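Local coordinates for protein myosin-4 (Saccharomyces cerevisiae, PDB 3MMI) that carries specific mRNAs such as ASH1 mRNA into the yeast bud as a type V myosin motor recruited through SHE3, here represented by its globular tail, at residues V57-L65 against S74-L82; F188-D199 against N249-R260. All coordinates share one frame; numbering follows the deposited sequence.

Contact 1. Residues V57-L65 against S74-L82; sequences VITTVVSSL and SSKFISKVL
The Phe77 ring is held between valines: Val61 CG1, from the facing helix, lies over one face, 3.6 Å from the ring centroid in a CH-pi contact 15° off the normal, while Val81 CG2, from the ring's own helix, lies over the opposite face, toward its rim. Val62 CG2 meets the edge in the plane of the ring, 3.8 Å from Phe77 CE2, and the carbonyl oxygen of Ile58 also lies near that plane. With CG anti to the backbone N (chi1 162°), the ring is carried across the interface as a knob among Ile58, Val61, Val62 and Leu65. Helices 53-67 and 71-91 form an antiparallel helical hairpin, their segment axes 9.9 Å apart at 164°. Beyond the ring, Ile78 crosses Val62 at about a right angle, its CG1 lying 3.5 Å from Val62 CG2, and its CD1 reaches Ile58 CG2 at 3.8 Å. One turn on, Ile58 CD1 touches Val81 CG1 at 3.6 Å. At the end near the hairpin turn, Leu65 CD1 rests against the backbone of Ser74 (3.8 Å to Ser74 CA). Ser74 OG packs on Val62 CG1 but is hydrogen-bonded to Tyr137 OH of helix 132-168, so the buried hydroxyl ties the hairpin to a third helix. The two helices themselves are joined by methyl and aromatic packing, which depends on complementary shape rather than on directional bonds.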
# COMPACT_ATOMS: atom_id res chain seq x y z
N VAL A 57 -22.90 -2.22 13.89
CA VAL A 57 -23.18 -3.31 14.78
C VAL A 57 -22.04 -3.43 15.81
O VAL A 57 -22.31 -3.47 17.03
CB VAL A 57 -23.30 -4.62 13.99
CG1 VAL A 57 -23.50 -5.83 14.92
CG2 VAL A 57 -24.40 -4.53 13.04
N ILE A 58 -20.79 -3.49 15.32
CA ILE A 58 -19.60 -3.56 16.19
C ILE A 58 -19.61 -2.46 17.24
O ILE A 58 -19.41 -2.68 18.42
CB ILE A 58 -18.31 -3.46 15.40
CG1 ILE A 58 -18.03 -4.78 14.69
CG2 ILE A 58 -17.11 -3.20 16.34
CD1 ILE A 58 -17.31 -4.65 13.31
N THR A 59 -19.93 -1.28 16.79
CA THR A 59 -19.73 -0.13 17.58
C THR A 59 -20.84 0.02 18.62
O THR A 59 -20.60 0.49 19.74
CB THR A 59 -19.57 1.08 16.64
OG1 THR A 59 -18.56 1.93 17.18
CG2 THR A 59 -20.87 1.89 16.44
N THR A 60 -22.06 -0.41 18.26
CA THR A 60 -23.16 -0.49 19.22
C THR A 60 -22.84 -1.44 20.35
O THR A 60 -23.05 -1.10 21.46
CB THR A 60 -24.51 -0.90 18.57
OG1 THR A 60 -24.97 0.13 17.69
CG2 THR A 60 -25.56 -1.14 19.63
N VAL A 61 -22.30 -2.62 20.05
CA VAL A 61 -22.05 -3.59 21.11
C VAL A 61 -20.92 -3.04 21.99
O VAL A 61 -21.06 -2.98 23.22
CB VAL A 61 -21.67 -4.97 20.57
CG1 VAL A 61 -21.26 -5.88 21.67
CG2 VAL A 61 -22.79 -5.58 19.78
N VAL A 62 -19.80 -2.65 21.35
CA VAL A 62 -18.67 -2.09 22.13
C VAL A 62 -19.07 -0.93 23.01
O VAL A 62 -18.71 -0.92 24.20
CB VAL A 62 -17.49 -1.58 21.25
CG1 VAL A 62 -16.47 -0.90 22.09
CG2 VAL A 62 -16.90 -2.72 20.44
N SER A 63 -19.74 0.06 22.43
CA SER A 63 -20.19 1.12 23.35
C SER A 63 -21.19 0.75 24.46
O SER A 63 -21.07 1.33 25.53
CB SER A 63 -20.57 2.43 22.68
OG SER A 63 -21.90 2.44 22.38
N SER A 64 -22.08 -0.23 24.26
CA SER A 64 -22.93 -0.69 25.39
C SER A 64 -22.03 -1.25 26.47
O SER A 64 -22.02 -0.78 27.59
CB SER A 64 -23.98 -1.74 24.95
OG SER A 64 -24.76 -2.17 26.05
N LEU A 65 -21.21 -2.22 26.10
CA LEU A 65 -20.28 -2.86 27.01
C LEU A 65 -19.41 -1.87 27.78
O LEU A 65 -19.17 -2.06 28.96
CB LEU A 65 -19.40 -3.85 26.28
CG LEU A 65 -20.05 -5.13 25.78
CD1 LEU A 65 -19.13 -5.80 24.77
CD2 LEU A 65 -20.28 -6.12 26.95
N SER A 74 -15.54 -6.31 26.32
CA SER A 74 -15.31 -5.54 25.12
C SER A 74 -14.02 -5.97 24.42
O SER A 74 -14.03 -6.26 23.25
CB SER A 74 -15.26 -4.07 25.48
OG SER A 74 -15.25 -3.26 24.35
N SER A 75 -12.93 -6.02 25.14
CA SER A 75 -11.72 -6.48 24.58
C SER A 75 -11.88 -7.84 23.87
O SER A 75 -11.41 -8.01 22.72
CB SER A 75 -10.65 -6.48 25.66
OG SER A 75 -9.75 -7.60 25.57
N LYS A 76 -12.56 -8.81 24.52
CA LYS A 76 -12.67 -10.16 23.93
C LYS A 76 -13.56 -10.11 22.69
O LYS A 76 -13.34 -10.80 21.69
CB LYS A 76 -13.17 -11.22 24.97
N PHE A 77 -14.61 -9.35 22.80
CA PHE A 77 -15.60 -9.28 21.73
C PHE A 77 -14.89 -8.63 20.50
O PHE A 77 -14.97 -9.12 19.36
CB PHE A 77 -16.78 -8.40 22.19
CG PHE A 77 -17.65 -7.91 21.07
CD1 PHE A 77 -18.53 -8.77 20.39
CD2 PHE A 77 -17.57 -6.57 20.65
CE1 PHE A 77 -19.33 -8.33 19.32
CE2 PHE A 77 -18.36 -6.10 19.56
CZ PHE A 77 -19.22 -6.98 18.89
N ILE A 78 -14.20 -7.52 20.75
CA ILE A 78 -13.48 -6.81 19.71
C ILE A 78 -12.41 -7.71 19.10
O ILE A 78 -12.24 -7.74 17.88
CB ILE A 78 -12.83 -5.48 20.23
CG1 ILE A 78 -13.78 -4.28 20.06
CG2 ILE A 78 -11.67 -5.14 19.40
CD1 ILE A 78 -14.14 -4.03 18.56
N SER A 79 -11.69 -8.47 19.94
CA SER A 79 -10.71 -9.45 19.39
C SER A 79 -11.30 -10.42 18.42
O SER A 79 -10.79 -10.52 17.29
CB SER A 79 -9.92 -10.20 20.48
OG SER A 79 -9.24 -9.23 21.27
N LYS A 80 -12.40 -11.11 18.81
CA LYS A 80 -13.01 -12.08 17.92
C LYS A 80 -13.45 -11.39 16.62
O LYS A 80 -13.21 -11.90 15.52
CB LYS A 80 -14.20 -12.87 18.58
N VAL A 81 -14.14 -10.26 16.74
CA VAL A 81 -14.60 -9.52 15.57
C VAL A 81 -13.45 -9.12 14.57
O VAL A 81 -13.53 -9.32 13.37
CB VAL A 81 -15.34 -8.24 15.99
CG1 VAL A 81 -15.30 -7.23 14.87
CG2 VAL A 81 -16.78 -8.56 16.37
N LEU A 82 -12.35 -8.62 15.10
CA LEU A 82 -11.18 -8.32 14.26
C LEU A 82 -10.60 -9.57 13.56
O LEU A 82 -10.35 -9.55 12.33
CB LEU A 82 -10.12 -7.56 15.05
CG LEU A 82 -10.51 -6.13 15.46
CD1 LEU A 82 -9.44 -5.47 16.20
CD2 LEU A 82 -10.81 -5.30 14.24

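Contact 2. Residues F188-D199 against N249-R260; sequences FAKLFTFLNEFD and NIERLVSWFEPR
This is a side-by-side helix packing in the all-helical globular tail (dilute domain), where helix 185-204 runs roughly parallel to the 249-257 part of helix 240-257, crossing at -26° with the segment axes 10.4 Å apart. Trp256, its CG anti to the backbone N (chi1 -170°), is the central knob, set among Phe192, Leu195, Asn196 and Asp199. Leu195 CB sits over the six-membered ring, 3.5 Å from its centroid, while the guanidinium of Arg260 lies against the opposite face; Phe216 of helix 209-234 adds an edge-to-face contact. An alanine in place of Trp256 would probably open a gap beside Leu195 and leave the Arg260 guanidinium without the flat surface it lies on. The Phe192 ring is nearly parallel to the indole but slid aside, with CE1 3.6 Å from Trp256 CB, and its edge faces the carbonyl oxygen of Arg252. Deeper in, Leu195 CD1 meets Phe257 CE1 at 3.7 Å. At the other end the extended chain of Arg252 runs over Phe188; its guanidinium lies over the rim of the same face, held by a hydrogen bond from NH1 to Ser183 O and a salt bridge from NH2 to Asp185. Arg252 CD stands 3.5 Å above the Phe188 ring centroid.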
# COMPACT_ATOMS: atom_id res chain seq x y z
N PHE A 188 -3.25 2.27 -21.81
CA PHE A 188 -3.43 3.44 -20.98
C PHE A 188 -4.89 3.76 -20.71
O PHE A 188 -5.32 4.17 -19.63
CB PHE A 188 -2.64 4.68 -21.47
CG PHE A 188 -1.21 4.71 -20.99
CD1 PHE A 188 -0.17 4.31 -21.83
CD2 PHE A 188 -0.89 5.06 -19.67
CE1 PHE A 188 1.14 4.28 -21.37
CE2 PHE A 188 0.43 5.06 -19.19
CZ PHE A 188 1.46 4.64 -20.00
N ALA A 189 -5.70 3.48 -21.71
CA ALA A 189 -7.12 3.77 -21.56
C ALA A 189 -7.64 2.79 -20.57
O ALA A 189 -8.50 3.13 -19.81
CB ALA A 189 -7.92 3.66 -22.92
N LYS A 190 -7.14 1.57 -20.57
CA LYS A 190 -7.62 0.59 -19.64
C LYS A 190 -7.13 0.93 -18.19
O LYS A 190 -7.89 0.68 -17.20
CB LYS A 190 -7.11 -0.81 -20.04
N LEU A 191 -5.87 1.40 -18.03
CA LEU A 191 -5.44 1.88 -16.74
C LEU A 191 -6.31 3.04 -16.19
O LEU A 191 -6.66 3.07 -15.01
CB LEU A 191 -3.97 2.37 -16.81
CG LEU A 191 -3.46 2.94 -15.50
CD1 LEU A 191 -3.30 1.85 -14.39
CD2 LEU A 191 -2.15 3.53 -15.85
N PHE A 192 -6.64 4.00 -17.05
CA PHE A 192 -7.45 5.15 -16.60
C PHE A 192 -8.88 4.82 -16.20
O PHE A 192 -9.40 5.33 -15.17
CB PHE A 192 -7.45 6.25 -17.63
CG PHE A 192 -6.09 6.85 -17.87
CD1 PHE A 192 -5.12 6.85 -16.86
CD2 PHE A 192 -5.76 7.37 -19.12
CE1 PHE A 192 -3.84 7.43 -17.07
CE2 PHE A 192 -4.45 7.94 -19.32
CZ PHE A 192 -3.49 7.94 -18.23
N THR A 193 -9.45 3.84 -16.89
CA THR A 193 -10.74 3.33 -16.53
C THR A 193 -10.70 2.56 -15.23
O THR A 193 -11.63 2.71 -14.37
CB THR A 193 -11.34 2.47 -17.70
OG1 THR A 193 -11.57 3.38 -18.78
CG2 THR A 193 -12.63 1.85 -17.29
N PHE A 194 -9.65 1.78 -15.06
CA PHE A 194 -9.48 1.03 -13.82
C PHE A 194 -9.37 1.94 -12.58
O PHE A 194 -9.96 1.67 -11.54
CB PHE A 194 -8.29 0.08 -13.88
CG PHE A 194 -7.91 -0.47 -12.50
CD1 PHE A 194 -8.46 -1.60 -12.05
CD2 PHE A 194 -7.00 0.22 -11.67
CE1 PHE A 194 -8.13 -2.13 -10.83
CE2 PHE A 194 -6.65 -0.29 -10.40
CZ PHE A 194 -7.24 -1.47 -9.97
N LEU A 195 -8.61 3.01 -12.70
CA LEU A 195 -8.40 3.95 -11.62
C LEU A 195 -9.65 4.79 -11.38
O LEU A 195 -9.92 5.11 -10.21
CB LEU A 195 -7.26 4.94 -11.93
CG LEU A 195 -5.87 4.24 -11.94
CD1 LEU A 195 -4.76 5.17 -12.37
CD2 LEU A 195 -5.57 3.55 -10.55
N ASN A 196 -10.38 5.13 -12.47
CA ASN A 196 -11.72 5.79 -12.27
C ASN A 196 -12.70 4.86 -11.54
O ASN A 196 -13.45 5.27 -10.74
CB ASN A 196 -12.39 6.26 -13.60
CG ASN A 196 -11.62 7.38 -14.30
OD1 ASN A 196 -11.49 7.39 -15.54
ND2 ASN A 196 -11.06 8.27 -13.54
N GLU A 197 -12.59 3.57 -11.82
CA GLU A 197 -13.46 2.61 -11.20
C GLU A 197 -13.02 2.29 -9.78
O GLU A 197 -13.85 2.05 -8.91
CB GLU A 197 -13.60 1.35 -12.09
CG GLU A 197 -14.44 1.66 -13.36
CD GLU A 197 -14.54 0.50 -14.37
OE1 GLU A 197 -14.08 -0.63 -14.06
OE2 GLU A 197 -15.03 0.74 -15.46
N PHE A 198 -11.71 2.31 -9.52
CA PHE A 198 -11.18 2.17 -8.17
C PHE A 198 -11.65 3.34 -7.37
O PHE A 198 -12.13 3.23 -6.22
CB PHE A 198 -9.64 2.17 -8.22
CG PHE A 198 -8.97 1.86 -6.93
CD1 PHE A 198 -9.67 1.23 -5.89
CD2 PHE A 198 -7.61 2.07 -6.79
CE1 PHE A 198 -9.04 0.87 -4.71
CE2 PHE A 198 -7.01 1.80 -5.58
CZ PHE A 198 -7.70 1.15 -4.56
N ASP A 199 -11.53 4.51 -7.96
CA ASP A 199 -11.97 5.71 -7.31
C ASP A 199 -13.49 5.77 -6.98
O ASP A 199 -13.90 6.29 -5.93
CB ASP A 199 -11.62 6.90 -8.20
CG ASP A 199 -11.97 8.25 -7.55
OD1 ASP A 199 -11.14 8.84 -6.82
OD2 ASP A 199 -13.13 8.72 -7.70
N ASN A 249 6.34 7.28 -20.15
CA ASN A 249 5.21 6.40 -19.84
C ASN A 249 4.83 6.69 -18.44
O ASN A 249 3.60 6.65 -18.08
CB ASN A 249 5.52 4.91 -20.05
CG ASN A 249 5.71 4.57 -21.51
OD1 ASN A 249 6.35 3.54 -21.88
ND2 ASN A 249 5.09 5.31 -22.35
N ILE A 250 5.84 6.96 -17.61
CA ILE A 250 5.57 7.18 -16.20
C ILE A 250 4.73 8.46 -16.04
O ILE A 250 3.73 8.55 -15.33
CB ILE A 250 6.91 7.25 -15.35
CG1 ILE A 250 7.49 5.81 -15.15
CG2 ILE A 250 6.65 7.87 -14.01
CD1 ILE A 250 8.79 5.85 -14.47
N GLU A 251 5.19 9.47 -16.72
CA GLU A 251 4.46 10.79 -16.71
C GLU A 251 3.04 10.65 -17.25
O GLU A 251 2.15 11.19 -16.68
CB GLU A 251 5.18 11.93 -17.46
CG GLU A 251 6.66 12.29 -17.08
CD GLU A 251 7.18 11.88 -15.63
OE1 GLU A 251 8.16 11.04 -15.54
OE2 GLU A 251 6.63 12.39 -14.60
N ARG A 252 2.81 9.81 -18.22
CA ARG A 252 1.50 9.44 -18.61
C ARG A 252 0.72 8.77 -17.49
O ARG A 252 -0.41 9.17 -17.24
CB ARG A 252 1.57 8.47 -19.80
CG ARG A 252 0.63 8.84 -20.84
CD ARG A 252 0.63 7.84 -21.99
NE ARG A 252 -0.68 7.80 -22.62
CZ ARG A 252 -0.94 7.16 -23.77
NH1 ARG A 252 0.01 6.53 -24.47
NH2 ARG A 252 -2.15 7.22 -24.25
N LEU A 253 1.27 7.72 -16.88
CA LEU A 253 0.65 7.06 -15.70
C LEU A 253 0.33 8.07 -14.59
O LEU A 253 -0.75 8.02 -13.97
CB LEU A 253 1.60 6.00 -15.17
CG LEU A 253 1.07 5.18 -14.01
CD1 LEU A 253 1.59 3.71 -14.16
CD2 LEU A 253 1.44 5.86 -12.73
N VAL A 254 1.27 8.97 -14.33
CA VAL A 254 1.15 9.89 -13.20
C VAL A 254 0.10 11.08 -13.43
O VAL A 254 -0.44 11.61 -12.50
CB VAL A 254 2.53 10.47 -12.86
CG1 VAL A 254 2.49 11.90 -12.51
CG2 VAL A 254 3.14 9.67 -11.78
N SER A 255 -0.07 11.43 -14.71
CA SER A 255 -1.06 12.41 -15.16
C SER A 255 -2.49 12.15 -14.59
O SER A 255 -3.11 13.09 -14.16
CB SER A 255 -1.08 12.54 -16.69
OG SER A 255 -1.68 11.41 -17.28
N TRP A 256 -2.94 10.88 -14.46
CA TRP A 256 -4.22 10.57 -13.83
C TRP A 256 -4.27 11.05 -12.34
O TRP A 256 -5.29 11.55 -11.85
CB TRP A 256 -4.52 9.07 -13.90
CG TRP A 256 -5.91 8.79 -13.46
CD1 TRP A 256 -7.05 8.66 -14.31
CD2 TRP A 256 -6.39 8.56 -12.13
NE1 TRP A 256 -8.18 8.40 -13.53
CE2 TRP A 256 -7.81 8.35 -12.21
CE3 TRP A 256 -5.78 8.53 -10.88
CZ2 TRP A 256 -8.59 8.09 -11.09
CZ3 TRP A 256 -6.58 8.30 -9.75
CH2 TRP A 256 -7.97 8.05 -9.88
N PHE A 257 -3.18 10.81 -11.61
CA PHE A 257 -3.18 11.06 -10.15
C PHE A 257 -3.08 12.53 -9.90
O PHE A 257 -3.24 13.01 -8.76
CB PHE A 257 -2.01 10.36 -9.45
CG PHE A 257 -2.16 8.91 -9.42
CD1 PHE A 257 -1.77 8.17 -10.47
CD2 PHE A 257 -2.78 8.30 -8.36
CE1 PHE A 257 -1.96 6.82 -10.50
CE2 PHE A 257 -2.95 6.96 -8.34
CZ PHE A 257 -2.56 6.20 -9.42
N GLU A 258 -2.76 13.28 -10.93
CA GLU A 258 -2.27 14.60 -10.57
C GLU A 258 -3.29 15.62 -10.06
O GLU A 258 -3.01 16.29 -9.08
CB GLU A 258 -1.33 15.18 -11.62
CG GLU A 258 0.05 15.31 -11.06
CD GLU A 258 1.14 15.57 -12.12
OE1 GLU A 258 0.88 15.69 -13.37
OE2 GLU A 258 2.30 15.62 -11.68
N PRO A 259 -4.47 15.72 -10.70
CA PRO A 259 -5.52 16.55 -10.09
C PRO A 259 -6.12 15.95 -8.77
O PRO A 259 -7.25 16.33 -8.41
CB PRO A 259 -6.60 16.59 -11.19
CG PRO A 259 -6.40 15.30 -11.95
CD PRO A 259 -4.89 15.14 -11.99
N ARG A 260 -5.42 15.05 -8.06
CA ARG A 260 -6.09 14.23 -7.01
C ARG A 260 -5.36 14.18 -5.68
O ARG A 260 -5.96 14.04 -4.60
CB ARG A 260 -6.29 12.81 -7.49
CG ARG A 260 -6.95 12.79 -8.79
CD ARG A 260 -7.39 11.44 -9.06
NE ARG A 260 -8.85 11.33 -9.12
CZ ARG A 260 -9.54 11.55 -10.24
NH1 ARG A 260 -8.85 11.85 -11.38
NH2 ARG A 260 -10.88 11.42 -10.23

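Both contacts pair helices of the same globular tail, yet they share no element and lie apart, with centres 39 Å from each other and nearest atoms about 20 Å apart. Contact 1 joins neighbours in sequence, antiparallel and almost wholly buried, although it sits farther from the centre of the chain. Contact 2 brings together segments some fifty residues apart in sequence, running near parallel, and is only partly buried. The chemistry differs as well: aliphatic groups round a single phenylalanine in 57-65 with 74-82, against large aromatics flanked by arginines at the partly exposed margin in 188-199 with 249-260. Helix 132-168 touches both pairs, through Ile78 in contact 1 and Leu191 in contact 2.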